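Local coordinates for protein putative NAD(P)H-flavin oxidoreductase (Streptococcus pyogenes serotype M1, PDB 2HAY) that binds flavin mononucleotide and, as a member of the nitroreductase family, probably acts as an NAD(P)H-dependent oxidoreductase, at residues L16-I30 / S199-R213. Sequence-based numbering, arbitrary orientation. Where two conformers were deposited one is given.
Sequences LHFRTAVRVYKEEKI and SLGYRLRDPKHAQVR. With FMN (flavin mononucleotide), chain I; SO4 (sulfate ion), chain H.
Arg203 slots its guanidinium between Phe18 and Thr20 where the loop after helix 6-18 meets the chain leaving strand 192-201, beside the FMN site of this nitroreductase fold. One face lies flat on the Phe18 ring, an offset cation-pi stack with planes 14° apart; Thr20 CG2 sits over the opposite face. In the guanidinium plane, Arg203 NH2 donates to Phe18 O (2.9 Å). Arg203 NH1 forms a salt bridge with Asp206 and NH2 one with Asp165 of strand 165-169, which limits the rotation of the group. Thr20 serves two sides: its methyl lies on Arg203, and OG1, anti to the backbone N (chi1 -175°), bonds FMN O1P. Arg19 and Arg213 grip the same phosphate from the two segments, and both also bond Leu44 O of the second subunit.

Tyr25 and Arg203 form a single beta bridge, flanked by Lys26 N to Tyr202 O (2.9 Å) and Leu204 N to Val24 O (3.2 Å). The Tyr25 ring packs against Gly201, and Tyr25 OH and Ser199 OG are hydrogen-bonded at 2.8 Å. Tyr202 turns its ring edge to Glu28 O, 3.4 Å from Tyr202 CD1; a water accepts from Tyr202 N and donates to Lys26 O and Glu28 O.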
loop_
_atom_site.group_PDB
_atom_site.type_symbol
_atom_site.label_atom_id
_atom_site.label_comp_id
_atom_site.label_asym_id
_atom_site.label_seq_id
_atom_site.Cartn_x
_atom_site.Cartn_y
_atom_site.Cartn_z
ATOM N N LEU B 16 -2.049 -8.115 14.551
ATOM C CA LEU B 16 -0.844 -8.339 13.737
ATOM C C LEU B 16 -0.479 -9.816 13.664
ATOM O O LEU B 16 -0.064 -10.294 12.622
ATOM C CB LEU B 16 0.348 -7.537 14.285
ATOM C CG LEU B 16 0.258 -6.018 14.197
ATOM C CD1 LEU B 16 1.484 -5.396 14.844
ATOM C CD2 LEU B 16 0.138 -5.631 12.761
ATOM N N HIS B 17 -0.640 -10.541 14.765
ATOM C CA HIS B 17 -0.322 -11.948 14.755
ATOM C C HIS B 17 -1.473 -12.847 14.287
ATOM O O HIS B 17 -1.227 -13.937 13.778
ATOM C CB HIS B 17 0.294 -12.357 16.086
ATOM C CG HIS B 17 1.643 -11.732 16.321
ATOM N ND1 HIS B 17 2.829 -12.400 16.089
ATOM C CD2 HIS B 17 1.990 -10.484 16.728
ATOM C CE1 HIS B 17 3.846 -11.599 16.364
ATOM N NE2 HIS B 17 3.363 -10.430 16.750
ATOM N N PHE B 18 -2.713 -12.368 14.412
ATOM C CA PHE B 18 -3.890 -13.029 13.827
ATOM C C PHE B 18 -3.864 -13.072 12.288
ATOM O O PHE B 18 -4.098 -14.141 11.688
ATOM C CB PHE B 18 -5.197 -12.380 14.303
ATOM C CG PHE B 18 -6.446 -13.003 13.707
ATOM C CD1 PHE B 18 -7.173 -12.331 12.735
ATOM C CD2 PHE B 18 -6.887 -14.269 14.120
ATOM C CE1 PHE B 18 -8.316 -12.880 12.187
ATOM C CE2 PHE B 18 -8.040 -14.839 13.566
ATOM C CZ PHE B 18 -8.754 -14.148 12.600
ATOM N N ARG B 19 -3.626 -11.919 11.656
ATOM C CA ARG B 19 -3.630 -11.835 10.185
ATOM C C ARG B 19 -2.647 -12.801 9.549
ATOM O O ARG B 19 -1.449 -12.775 9.830
ATOM C CB ARG B 19 -3.319 -10.430 9.679
ATOM C CG ARG B 19 -3.719 -10.245 8.179
ATOM C CD ARG B 19 -2.837 -9.289 7.401
ATOM N NE ARG B 19 -1.429 -9.614 7.579
ATOM C CZ ARG B 19 -0.791 -10.602 6.954
ATOM N NH1 ARG B 19 -1.438 -11.370 6.077
ATOM N NH2 ARG B 19 0.501 -10.833 7.221
ATOM N N THR B 20 -3.172 -13.674 8.706
ATOM C CA THR B 20 -2.358 -14.562 7.893
ATOM C C THR B 20 -3.065 -14.659 6.549
ATOM O O THR B 20 -4.250 -14.317 6.453
ATOM C CB THR B 20 -2.192 -15.915 8.582
ATOM O OG1 THR B 20 -1.302 -16.744 7.821
ATOM C CG2 THR B 20 -3.528 -16.619 8.770
ATOM N N ALA B 21 -2.346 -15.053 5.503
ATOM C CA ALA B 21 -2.951 -15.075 4.171
ATOM C C ALA B 21 -3.770 -16.357 4.058
ATOM O O ALA B 21 -3.226 -17.458 4.011
ATOM C CB ALA B 21 -1.886 -14.937 3.039
ATOM N N VAL B 22 -5.086 -16.207 4.082
ATOM C CA VAL B 22 -5.979 -17.353 4.212
ATOM C C VAL B 22 -6.515 -17.763 2.828
ATOM O O VAL B 22 -7.103 -16.952 2.116
ATOM C CB VAL B 22 -7.128 -17.070 5.238
ATOM C CG1 VAL B 22 -8.183 -18.150 5.187
ATOM C CG2 VAL B 22 -6.564 -16.923 6.677
ATOM N N ARG B 23 -6.291 -19.015 2.453
ATOM C CA ARG B 23 -6.742 -19.510 1.145
ATOM C C ARG B 23 -8.116 -20.153 1.168
ATOM O O ARG B 23 -8.893 -19.988 0.220
ATOM C CB ARG B 23 -5.733 -20.481 0.535
ATOM C CG ARG B 23 -4.347 -19.855 0.284
ATOM C CD ARG B 23 -3.387 -20.820 -0.445
ATOM N NE ARG B 23 -3.725 -22.231 -0.203
ATOM C CZ ARG B 23 -4.232 -23.061 -1.121
ATOM N NH1 ARG B 23 -4.522 -24.322 -0.782
ATOM N NH2 ARG B 23 -4.440 -22.639 -2.374
ATOM N N VAL B 24 -8.417 -20.884 2.238
ATOM C CA VAL B 24 -9.684 -21.607 2.343
ATOM C C VAL B 24 -10.543 -21.094 3.503
ATOM O O VAL B 24 -10.105 -21.076 4.664
ATOM C CB VAL B 24 -9.471 -23.129 2.465
ATOM C CG1 VAL B 24 -10.806 -23.853 2.339
ATOM C CG2 VAL B 24 -8.500 -23.619 1.395
ATOM N N TYR B 25 -11.759 -20.667 3.159
ATOM C CA TYR B 25 -12.691 -20.078 4.112
ATOM C C TYR B 25 -13.856 -21.017 4.338
ATOM O O TYR B 25 -14.187 -21.842 3.480
ATOM C CB TYR B 25 -13.224 -18.730 3.606
ATOM C CG TYR B 25 -12.131 -17.737 3.290
ATOM C CD1 TYR B 25 -11.517 -17.720 2.038
ATOM C CD2 TYR B 25 -11.676 -16.842 4.266
ATOM C CE1 TYR B 25 -10.489 -16.801 1.751
ATOM C CE2 TYR B 25 -10.673 -15.937 3.992
ATOM C CZ TYR B 25 -10.077 -15.934 2.737
ATOM O OH TYR B 25 -9.073 -15.059 2.480
ATOM N N LYS B 26 -14.476 -20.888 5.505
ATOM C CA LYS B 26 -15.732 -21.556 5.731
ATOM C C LYS B 26 -16.886 -20.748 5.151
ATOM O O LYS B 26 -16.682 -19.683 4.570
ATOM C CB LYS B 26 -15.937 -21.916 7.201
ATOM C CG LYS B 26 -15.802 -20.839 8.186
ATOM C CD LYS B 26 -15.466 -21.498 9.498
ATOM C CE LYS B 26 -15.953 -20.684 10.681
ATOM N NZ LYS B 26 -15.791 -21.426 11.979
ATOM N N GLU B 27 -18.090 -21.291 5.287
ATOM C CA GLU B 27 -19.260 -20.779 4.601
ATOM C C GLU B 27 -19.848 -19.513 5.231
ATOM O O GLU B 27 -20.557 -18.757 4.568
ATOM C CB GLU B 27 -20.309 -21.883 4.482
ATOM C CG GLU B 27 -21.124 -21.782 3.216
ATOM C CD GLU B 27 -21.878 -23.058 2.880
ATOM O OE1 GLU B 27 -22.581 -23.050 1.854
ATOM O OE2 GLU B 27 -21.781 -24.063 3.625
ATOM N N GLU B 28 -19.545 -19.376 6.521
ATOM C CA GLU B 28 -19.877 -18.225 7.357
ATOM C C GLU B 28 -19.558 -16.867 6.703
ATOM O O GLU B 28 -18.411 -16.553 6.341
ATOM C CB GLU B 28 -19.213 -18.353 8.743
ATOM C CG GLU B 28 -20.034 -19.161 9.793
ATOM C CD GLU B 28 -19.941 -20.706 9.676
ATOM O OE1 GLU B 28 -19.975 -21.378 10.739
ATOM O OE2 GLU B 28 -19.868 -21.262 8.555
ATOM N N LYS B 29 -20.609 -16.058 6.579
ATOM C CA LYS B 29 -20.543 -14.769 5.900
ATOM C C LYS B 29 -20.278 -13.591 6.830
ATOM O O LYS B 29 -20.591 -13.640 8.023
ATOM C CB LYS B 29 -21.825 -14.508 5.096
ATOM C CG LYS B 29 -22.072 -15.502 3.972
ATOM C CD LYS B 29 -23.240 -16.421 4.277
ATOM C CE LYS B 29 -24.570 -15.779 3.868
ATOM N NZ LYS B 29 -25.587 -16.789 3.513
ATOM N N ILE B 30 -19.708 -12.529 6.262
ATOM C CA ILE B 30 -19.398 -11.307 7.010
ATOM C C ILE B 30 -20.674 -10.482 7.101
ATOM O O ILE B 30 -21.426 -10.423 6.147
ATOM C CB ILE B 30 -18.281 -10.512 6.275
ATOM C CG1 ILE B 30 -16.952 -11.263 6.354
ATOM C CG2 ILE B 30 -18.151 -9.050 6.787
ATOM C CD1 ILE B 30 -16.044 -10.934 5.194
ATOM N N SER B 199 -9.661 -11.301 -0.895
ATOM C CA SER B 199 -10.733 -12.150 -0.355
ATOM C C SER B 199 -10.898 -11.905 1.139
ATOM O O SER B 199 -9.936 -11.625 1.830
ATOM C CB SER B 199 -10.463 -13.633 -0.614
ATOM O OG SER B 199 -9.185 -13.988 -0.140
ATOM N N LEU B 200 -12.132 -12.002 1.619
ATOM C CA LEU B 200 -12.420 -11.840 3.031
ATOM C C LEU B 200 -13.377 -12.958 3.501
ATOM O O LEU B 200 -14.180 -13.473 2.713
ATOM C CB LEU B 200 -13.000 -10.449 3.314
ATOM C CG LEU B 200 -12.266 -9.264 2.692
ATOM C CD1 LEU B 200 -12.981 -8.846 1.382
ATOM C CD2 LEU B 200 -12.226 -8.105 3.638
ATOM N N GLY B 201 -13.260 -13.333 4.774
ATOM C CA GLY B 201 -14.098 -14.404 5.347
ATOM C C GLY B 201 -13.533 -14.894 6.656
ATOM O O GLY B 201 -12.799 -14.193 7.313
ATOM N N TYR B 202 -13.882 -16.108 7.042
ATOM C CA TYR B 202 -13.381 -16.707 8.262
ATOM C C TYR B 202 -12.659 -17.976 7.893
ATOM O O TYR B 202 -13.187 -18.803 7.143
ATOM C CB TYR B 202 -14.522 -16.964 9.252
ATOM C CG TYR B 202 -15.246 -15.688 9.559
ATOM C CD1 TYR B 202 -16.445 -15.351 8.902
ATOM C CD2 TYR B 202 -14.700 -14.771 10.466
ATOM C CE1 TYR B 202 -17.092 -14.131 9.184
ATOM C CE2 TYR B 202 -15.328 -13.574 10.754
ATOM C CZ TYR B 202 -16.514 -13.249 10.117
ATOM O OH TYR B 202 -17.087 -12.030 10.442
ATOM N N ARG B 203 -11.442 -18.121 8.419
ATOM C CA ARG B 203 -10.628 -19.266 8.082
ATOM C C ARG B 203 -11.381 -20.555 8.433
ATOM O O ARG B 203 -12.052 -20.634 9.465
ATOM C CB ARG B 203 -9.288 -19.205 8.809
ATOM C CG ARG B 203 -9.388 -19.466 10.319
ATOM C CD ARG B 203 -8.060 -19.262 10.996
ATOM N NE ARG B 203 -7.603 -17.887 10.832
ATOM C CZ ARG B 203 -6.465 -17.401 11.315
ATOM N NH1 ARG B 203 -5.651 -18.187 11.998
ATOM N NH2 ARG B 203 -6.144 -16.125 11.115
ATOM N N LEU B 204 -11.272 -21.543 7.553
ATOM C CA LEU B 204 -11.735 -22.893 7.839
ATOM C C LEU B 204 -11.004 -23.427 9.073
ATOM O O LEU B 204 -11.638 -23.941 9.991
ATOM C CB LEU B 204 -11.490 -23.785 6.619
ATOM C CG LEU B 204 -12.124 -25.171 6.542
ATOM C CD1 LEU B 204 -13.648 -25.107 6.668
ATOM C CD2 LEU B 204 -11.701 -25.846 5.237
ATOM N N ARG B 205 -9.676 -23.290 9.086
ATOM C CA ARG B 205 -8.840 -23.616 10.252
ATOM C C ARG B 205 -7.517 -22.822 10.246
ATOM O O ARG B 205 -7.160 -22.218 9.229
ATOM C CB ARG B 205 -8.573 -25.131 10.326
ATOM C CG ARG B 205 -7.351 -25.655 9.550
ATOM C CD ARG B 205 -7.594 -25.769 8.059
ATOM N NE ARG B 205 -6.741 -26.794 7.447
ATOM C CZ ARG B 205 -5.479 -26.601 7.050
ATOM N NH1 ARG B 205 -4.885 -25.414 7.202
ATOM N NH2 ARG B 205 -4.807 -27.605 6.496
ATOM N N ASP B 206 -6.798 -22.824 11.374
ATOM C CA ASP B 206 -5.478 -22.177 11.448
ATOM C C ASP B 206 -4.477 -22.984 10.597
ATOM O O ASP B 206 -4.674 -24.181 10.388
ATOM C CB ASP B 206 -4.985 -22.094 12.906
ATOM C CG ASP B 206 -5.994 -21.422 13.862
ATOM O OD1 ASP B 206 -6.411 -20.267 13.642
ATOM O OD2 ASP B 206 -6.354 -22.052 14.877
ATOM N N PRO B 207 -3.523 -22.262 10.075
ATOM C CA PRO B 207 -2.548 -22.779 9.146
ATOM C C PRO B 207 -1.742 -23.737 9.894
ATOM O O PRO B 207 -1.688 -23.656 11.101
ATOM C CB PRO B 207 -1.703 -21.552 8.849
ATOM C CG PRO B 207 -1.904 -20.697 9.950
ATOM C CD PRO B 207 -3.292 -20.848 10.339
ATOM N N LYS B 208 -1.135 -24.645 9.174
ATOM C CA LYS B 208 -0.178 -25.566 9.723
ATOM C C LYS B 208 1.142 -24.858 9.923
ATOM O O LYS B 208 1.675 -24.825 11.013
ATOM C CB LYS B 208 0.032 -26.687 8.718
ATOM C CG LYS B 208 -0.836 -27.896 8.946
ATOM C CD LYS B 208 -1.533 -28.298 7.675
ATOM C CE LYS B 208 -2.187 -29.623 7.824
ATOM N NZ LYS B 208 -3.333 -29.726 6.899
ATOM N N HIS B 209 1.665 -24.303 8.840
ATOM C CA HIS B 209 2.989 -23.668 8.815
ATOM C C HIS B 209 2.912 -22.228 9.324
ATOM O O HIS B 209 2.446 -21.339 8.599
ATOM C CB HIS B 209 3.603 -23.712 7.403
ATOM C CG HIS B 209 3.568 -25.067 6.766
ATOM N ND1 HIS B 209 4.085 -26.192 7.375
ATOM C CD2 HIS B 209 3.081 -25.477 5.568
ATOM C CE1 HIS B 209 3.910 -27.238 6.586
ATOM N NE2 HIS B 209 3.302 -26.831 5.483
ATOM N N ALA B 210 3.374 -22.009 10.559
ATOM C CA ALA B 210 3.424 -20.673 11.170
ATOM C C ALA B 210 4.091 -19.589 10.287
ATOM O O ALA B 210 4.954 -19.870 9.443
ATOM C CB ALA B 210 4.079 -20.725 12.570
ATOM N N GLN B 211 3.646 -18.356 10.488
ATOM C CA GLN B 211 4.137 -17.175 9.772
ATOM C C GLN B 211 5.673 -17.072 9.695
ATOM O O GLN B 211 6.364 -17.170 10.711
ATOM C CB GLN B 211 3.532 -15.945 10.448
ATOM C CG GLN B 211 4.251 -14.632 10.232
ATOM C CD GLN B 211 3.351 -13.476 10.545
ATOM O OE1 GLN B 211 2.562 -13.041 9.693
ATOM N NE2 GLN B 211 3.419 -12.992 11.783
ATOM N N VAL B 212 6.194 -16.890 8.487
ATOM C CA VAL B 212 7.619 -16.669 8.279
ATOM C C VAL B 212 7.940 -15.241 7.795
ATOM O O VAL B 212 7.294 -14.709 6.871
ATOM C CB VAL B 212 8.238 -17.725 7.333
ATOM C CG1 VAL B 212 9.532 -17.212 6.691
ATOM C CG2 VAL B 212 8.503 -19.020 8.086
ATOM N N ARG B 213 8.944 -14.637 8.440
ATOM C CA ARG B 213 9.462 -13.332 8.058
ATOM C C ARG B 213 10.980 -13.374 8.094
ATOM O O ARG B 213 11.550 -14.261 8.727
ATOM C CB ARG B 213 8.907 -12.227 8.971
ATOM C CG ARG B 213 7.418 -11.880 8.769
ATOM C CD ARG B 213 7.132 -11.195 7.428
ATOM N NE ARG B 213 5.717 -10.825 7.270
ATOM C CZ ARG B 213 4.736 -11.688 6.988
ATOM N NH1 ARG B 213 4.997 -12.982 6.789
ATOM N NH2 ARG B 213 3.480 -11.261 6.883
HETATM N N1 FMN I . -1.300 -15.571 -1.614
HETATM C C2 FMN I . -1.839 -16.464 -2.554
HETATM O O2 FMN I . -2.059 -17.663 -2.256
HETATM N N3 FMN I . -2.148 -16.006 -3.840
HETATM C C4 FMN I . -1.905 -14.691 -4.232
HETATM O O4 FMN I . -2.023 -14.317 -5.406
HETATM C C4A FMN I . -1.357 -13.796 -3.311
HETATM N N5 FMN I . -1.126 -12.483 -3.718
HETATM C C5A FMN I . -0.593 -11.554 -2.827
HETATM C C6 FMN I . -0.392 -10.239 -3.252
HETATM C C7 FMN I . 0.138 -9.301 -2.375
HETATM C C7M FMN I . 0.110 -7.853 -2.783
HETATM C C8 FMN I . 0.471 -9.676 -1.056
HETATM C C8M FMN I . 0.637 -8.622 -0.007
HETATM C C9 FMN I . 0.267 -11.001 -0.630
HETATM C C9A FMN I . -0.276 -11.954 -1.518
HETATM N N10 FMN I . -0.518 -13.293 -1.119
HETATM C C10 FMN I . -1.058 -14.228 -2.003
HETATM C "C1'" FMN I . -0.222 -13.742 0.263
HETATM C "C2'" FMN I . 1.291 -13.926 0.461
HETATM O "O2'" FMN I . 1.717 -15.207 0.020
HETATM C "C3'" FMN I . 1.620 -13.756 1.949
HETATM O "O3'" FMN I . 1.193 -12.489 2.396
HETATM C "C4'" FMN I . 3.090 -13.935 2.309
HETATM O "O4'" FMN I . 3.491 -15.220 1.860
HETATM C "C5'" FMN I . 3.302 -13.763 3.827
HETATM O "O5'" FMN I . 2.552 -14.689 4.627
HETATM P P FMN I . 1.384 -14.246 5.652
HETATM O O1P FMN I . 0.525 -15.442 5.952
HETATM O O2P FMN I . 0.579 -13.115 5.068
HETATM O O3P FMN I . 1.897 -13.724 6.943
HETATM S S SO4 H . -1.619 -24.078 5.532
HETATM O O1 SO4 H . -1.966 -23.400 4.281
HETATM O O2 SO4 H . -1.431 -25.501 5.262
HETATM O O3 SO4 H . -0.378 -23.530 6.084
HETATM O O4 SO4 H . -2.703 -23.910 6.498
HETATM O O HOH W 1 -3.266 -16.816 12.861
HETATM O O HOH W 2 -8.028 -22.563 6.179
HETATM O O HOH W 3 -16.162 -17.164 5.468
#